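Local coordinates for protein shikimate dehydrogenase (NADP(+)) (Peptoclostridium difficile, PDB 5DZS) that probably catalyses the reversible NADPH-linked reduction of 3-dehydroshikimate to shikimate, a step of the chorismate pathway that leads to the aromatic amino acids, at residues F103-D106 with S107-M111; E215-F218 with L219-N223. All coordinates share one frame; numbering follows the deposited sequence. Where two conformers were deposited one is given.

Two short stretches, one within a helix and one at a helix start, illustrate how the same backbone ladder can carry different side-chain chemistry. Interaction 1 belongs to helix 101-111, packed against helices 128-139 and 233-248 and strand 205-208 of the parallel sheet, and interaction 2 to the start of helix 217-224, in the beta-alpha-beta unit that ends that sheet. Their centres lie about 20 Å apart and they do not touch. Each has a buried apolar side (L105, M108 and F109; F218 and L219) and a more exposed polar one. Interaction 1 adds one direct lysine-aspartate salt bridge to mid-helix bonding, whereas interaction 2 caps a helix and adds weaker, less directed polar contacts on the exposed side.

Interaction 1 of 2, residues F103-D106 with S107-M111; sequences FGLD and SMFKM
D106 and K110, one helical turn apart, are joined twice. The backbone N of K110 donates to D106 O at 3.1 Å, and its NZ forms a salt bridge with D106 OD2 at 2.7 Å. The ammonium approaches on the syn lone pair of OD2, the side that faces OD1. With D106 CG anti to the backbone N (chi1 177°) and the lysine chain extended beyond CG, the two charged ends meet alongside the helix. Other backbone donors follow the alpha-helical ladder: S107 N is satisfied by F103 O, M108 N by G104 O at 3.0 Å, F109 N by L105 O at 2.9 Å, and M111 N by S107 O. L105 O also lies in the plane of the F109 ring, at its edge, 3.0 Å from CD1. On the apolar side L105 and M108 run side by side, and both touch L209, a predicted NADP(+)-binding residue, so this side probably backs the cofactor site. It also faces neighbouring elements: L105 packs on A132 and A133 of helix 128-139 and on M235 of helix 233-248, while M108 and F109 rest on I207 of strand 205-208.

Interaction 2 of 2, residues E215-F218 with L219-N223; sequences ETEF and LRIGN
The guanidinium of R220 has E217 OE1 over one face, 3.1 Å above the plane and over its centre, and E215 O at its edge. The carboxylate of E217 stands almost perpendicular to the guanidinium, at 85°. Although OE1 is 3.3 Å from R220 NH2, no N-H points at it, and this salt bridge is one of charge alone. At the edge, NH1 gives E215 O a weak hydrogen bond of 3.5 Å. Bends at chi2 and chi3 fold the arginine back toward the start of the helix, where both oxygens lie. The amide of N223 is turned 51° from the carboxylate of E215; its ND2 reaches OE2 at 2.8 Å, but the bond is strongly bent and weak, and the firmer partner of the asparagine is T229, through OD1. T216 is the N-cap. Its OG1, set between the backbone N and carbonyl carbon (chi1 64°), accepts from L219 N at 3.2 Å and is also hydrogen-bonded to D208 of strand 205-208. R220 N, I221 N and G222 N then donate to the carbonyl oxygens of T216, E217 and F218. On the inner side, CD2 of the F218 ring meets CD2 of L219 at 3.8 Å, and both residues pack against L206 and D208. The chemistry is therefore graded: a well-directed cap ties the helix start to the sheet, while the outer charges are held loosely, and E217 near the N-terminal end would probably interact favourably with the helix dipole.

Interaction 1 of 2, residues F103-D106 with S107-M111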
loop_
_atom_site.group_PDB
_atom_site.type_symbol
_atom_site.label_atom_id
_atom_site.label_comp_id
_atom_site.label_asym_id
_atom_site.label_seq_id
_atom_site.Cartn_x
_atom_site.Cartn_y
_atom_site.Cartn_z
ATOM N N PHE B 103 3.393 -12.394 1.855
ATOM C CA PHE B 103 4.455 -11.492 2.329
ATOM C C PHE B 103 5.169 -11.991 3.587
ATOM O O PHE B 103 6.416 -12.014 3.634
ATOM C CB PHE B 103 3.915 -10.077 2.574
ATOM C CG PHE B 103 4.846 -9.233 3.377
ATOM C CD1 PHE B 103 5.845 -8.491 2.756
ATOM C CD2 PHE B 103 4.786 -9.241 4.755
ATOM C CE1 PHE B 103 6.740 -7.743 3.510
ATOM C CE2 PHE B 103 5.678 -8.503 5.508
ATOM C CZ PHE B 103 6.658 -7.756 4.882
ATOM N N GLY B 104 4.392 -12.429 4.583
ATOM C CA GLY B 104 4.946 -12.914 5.840
ATOM C C GLY B 104 5.770 -14.174 5.647
ATOM O O GLY B 104 6.801 -14.344 6.319
ATOM N N LEU B 105 5.316 -15.072 4.765
ATOM C CA LEU B 105 6.060 -16.300 4.477
ATOM C C LEU B 105 7.408 -15.940 3.835
ATOM O O LEU B 105 8.457 -16.440 4.250
ATOM C CB LEU B 105 5.276 -17.225 3.539
ATOM C CG LEU B 105 4.029 -17.912 4.106
ATOM C CD1 LEU B 105 3.082 -18.330 2.988
ATOM C CD2 LEU B 105 4.427 -19.101 4.967
ATOM N N ASP B 106 7.363 -15.047 2.845
ATOM C CA ASP B 106 8.575 -14.627 2.151
ATOM C C ASP B 106 9.579 -14.098 3.171
ATOM O O ASP B 106 10.750 -14.455 3.161
ATOM C CB ASP B 106 8.268 -13.553 1.120
ATOM C CG ASP B 106 9.508 -13.047 0.425
ATOM O OD1 ASP B 106 10.155 -13.833 -0.281
ATOM O OD2 ASP B 106 9.827 -11.856 0.573
ATOM N N SER B 107 9.095 -13.240 4.053
ATOM C CA SER B 107 9.895 -12.650 5.116
ATOM C C SER B 107 10.564 -13.697 6.028
ATOM O O SER B 107 11.789 -13.634 6.280
ATOM C CB SER B 107 8.987 -11.751 5.953
ATOM O OG SER B 107 9.705 -11.121 6.985
ATOM N N MET B 108 9.748 -14.643 6.502
ATOM C CA MET B 108 10.160 -15.750 7.389
ATOM C C MET B 108 11.221 -16.647 6.738
ATOM O O MET B 108 12.183 -17.059 7.385
ATOM C CB MET B 108 8.922 -16.593 7.748
ATOM C CG MET B 108 9.196 -17.886 8.518
ATOM S SD MET B 108 7.726 -18.936 8.764
ATOM C CE MET B 108 7.357 -19.404 7.076
ATOM N N PHE B 109 11.019 -16.962 5.465
ATOM C CA PHE B 109 11.958 -17.814 4.706
ATOM C C PHE B 109 13.300 -17.125 4.509
ATOM O O PHE B 109 14.348 -17.757 4.639
ATOM C CB PHE B 109 11.373 -18.247 3.363
ATOM C CG PHE B 109 10.492 -19.459 3.451
ATOM C CD1 PHE B 109 9.179 -19.349 3.857
ATOM C CD2 PHE B 109 10.977 -20.710 3.115
ATOM C CE1 PHE B 109 8.359 -20.459 3.926
ATOM C CE2 PHE B 109 10.164 -21.835 3.194
ATOM C CZ PHE B 109 8.852 -21.705 3.592
ATOM N N LYS B 110 13.278 -15.831 4.213
ATOM C CA LYS B 110 14.519 -15.074 4.058
ATOM C C LYS B 110 15.265 -14.996 5.374
ATOM O O LYS B 110 16.473 -15.171 5.418
ATOM C CB LYS B 110 14.243 -13.656 3.556
ATOM C CG LYS B 110 13.794 -13.586 2.113
ATOM C CD LYS B 110 13.356 -12.180 1.762
ATOM C CE LYS B 110 12.966 -12.066 0.300
ATOM N NZ LYS B 110 12.217 -10.809 0.048
ATOM N N MET B 111 14.543 -14.746 6.454
ATOM C CA MET B 111 15.166 -14.620 7.765
ATOM C C MET B 111 15.825 -15.942 8.177
ATOM O O MET B 111 16.936 -15.946 8.712
ATOM C CB MET B 111 14.121 -14.148 8.788
ATOM C CG MET B 111 14.590 -14.063 10.230
ATOM S SD MET B 111 14.711 -15.669 11.043
ATOM C CE MET B 111 13.007 -16.249 10.966
#

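Interaction 2 of 2, residues E215-F218 with L219-N223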
loop_
_atom_site.group_PDB
_atom_site.type_symbol
_atom_site.label_atom_id
_atom_site.label_comp_id
_atom_site.label_asym_id
_atom_site.label_seq_id
_atom_site.Cartn_x
_atom_site.Cartn_y
_atom_site.Cartn_z
ATOM N N GLU B 215 6.234 -24.113 22.828
ATOM C CA GLU B 215 6.750 -24.918 21.713
ATOM C C GLU B 215 5.819 -26.062 21.310
ATOM O O GLU B 215 5.390 -26.865 22.141
ATOM C CB GLU B 215 8.150 -25.468 22.007
ATOM C CG GLU B 215 8.789 -26.123 20.792
ATOM C CD GLU B 215 10.239 -26.475 21.017
ATOM O OE1 GLU B 215 10.596 -26.833 22.159
ATOM O OE2 GLU B 215 11.018 -26.403 20.044
ATOM N N THR B 216 5.533 -26.141 20.013
ATOM C CA THR B 216 4.649 -27.169 19.480
ATOM C C THR B 216 5.305 -28.549 19.473
ATOM O O THR B 216 6.530 -28.674 19.376
ATOM C CB THR B 216 4.239 -26.841 18.034
ATOM O OG1 THR B 216 5.404 -26.857 17.199
ATOM C CG2 THR B 216 3.562 -25.484 17.962
ATOM N N GLU B 217 4.483 -29.590 19.567
ATOM C CA GLU B 217 4.984 -30.953 19.533
ATOM C C GLU B 217 5.654 -31.216 18.182
ATOM O O GLU B 217 6.664 -31.906 18.101
ATOM C CB GLU B 217 3.841 -31.944 19.770
ATOM C CG GLU B 217 4.257 -33.407 19.818
ATOM C CD GLU B 217 5.160 -33.751 20.996
ATOM O OE1 GLU B 217 5.406 -32.876 21.845
ATOM O OE2 GLU B 217 5.614 -34.911 21.084
ATOM N N PHE B 218 5.072 -30.650 17.129
ATOM C CA PHE B 218 5.600 -30.770 15.767
ATOM C C PHE B 218 7.075 -30.365 15.737
ATOM O O PHE B 218 7.929 -31.141 15.307
ATOM C CB PHE B 218 4.731 -29.903 14.843
ATOM C CG PHE B 218 5.171 -29.849 13.401
ATOM C CD1 PHE B 218 5.091 -30.956 12.585
ATOM C CD2 PHE B 218 5.541 -28.632 12.829
ATOM C CE1 PHE B 218 5.461 -30.888 11.248
ATOM C CE2 PHE B 218 5.898 -28.552 11.490
ATOM C CZ PHE B 218 5.863 -29.682 10.699
ATOM N N LEU B 219 7.377 -29.157 16.217
ATOM C CA LEU B 219 8.769 -28.680 16.240
ATOM C C LEU B 219 9.591 -29.347 17.330
ATOM O O LEU B 219 10.801 -29.511 17.187
ATOM C CB LEU B 219 8.830 -27.157 16.402
ATOM C CG LEU B 219 8.171 -26.361 15.279
ATOM C CD1 LEU B 219 8.429 -24.870 15.472
ATOM C CD2 LEU B 219 8.675 -26.834 13.923
ATOM N N ARG B 220 8.930 -29.724 18.418
ATOM C CA ARG B 220 9.609 -30.395 19.507
ATOM C C ARG B 220 10.092 -31.760 19.007
ATOM O O ARG B 220 11.207 -32.171 19.318
ATOM C CB ARG B 220 8.697 -30.456 20.737
ATOM C CG ARG B 220 9.250 -31.189 21.952
ATOM C CD ARG B 220 8.770 -30.541 23.255
ATOM N NE ARG B 220 7.394 -30.024 23.190
ATOM C CZ ARG B 220 6.343 -30.521 23.845
ATOM N NH1 ARG B 220 5.148 -29.955 23.695
ATOM N NH2 ARG B 220 6.465 -31.581 24.644
ATOM N N ILE B 221 9.282 -32.430 18.183
ATOM C CA ILE B 221 9.691 -33.718 17.590
ATOM C C ILE B 221 10.818 -33.498 16.573
ATOM O O ILE B 221 11.739 -34.305 16.476
ATOM C CB ILE B 221 8.514 -34.452 16.897
ATOM C CG1 ILE B 221 7.484 -34.917 17.933
ATOM C CG2 ILE B 221 9.014 -35.680 16.124
ATOM C CD1 ILE B 221 6.193 -35.436 17.327
ATOM N N GLY B 222 10.731 -32.408 15.813
ATOM C CA GLY B 222 11.744 -32.090 14.806
ATOM C C GLY B 222 13.102 -31.789 15.410
ATOM O O GLY B 222 14.128 -32.261 14.922
ATOM N N ASN B 223 13.110 -31.000 16.480
ATOM C CA ASN B 223 14.356 -30.658 17.157
ATOM C C ASN B 223 15.056 -31.871 17.753
ATOM O O ASN B 223 16.281 -31.907 17.809
ATOM C CB ASN B 223 14.115 -29.609 18.245
ATOM C CG ASN B 223 13.886 -28.224 17.674
ATOM O OD1 ASN B 223 14.569 -27.810 16.737
ATOM N ND2 ASN B 223 12.941 -27.492 18.249
#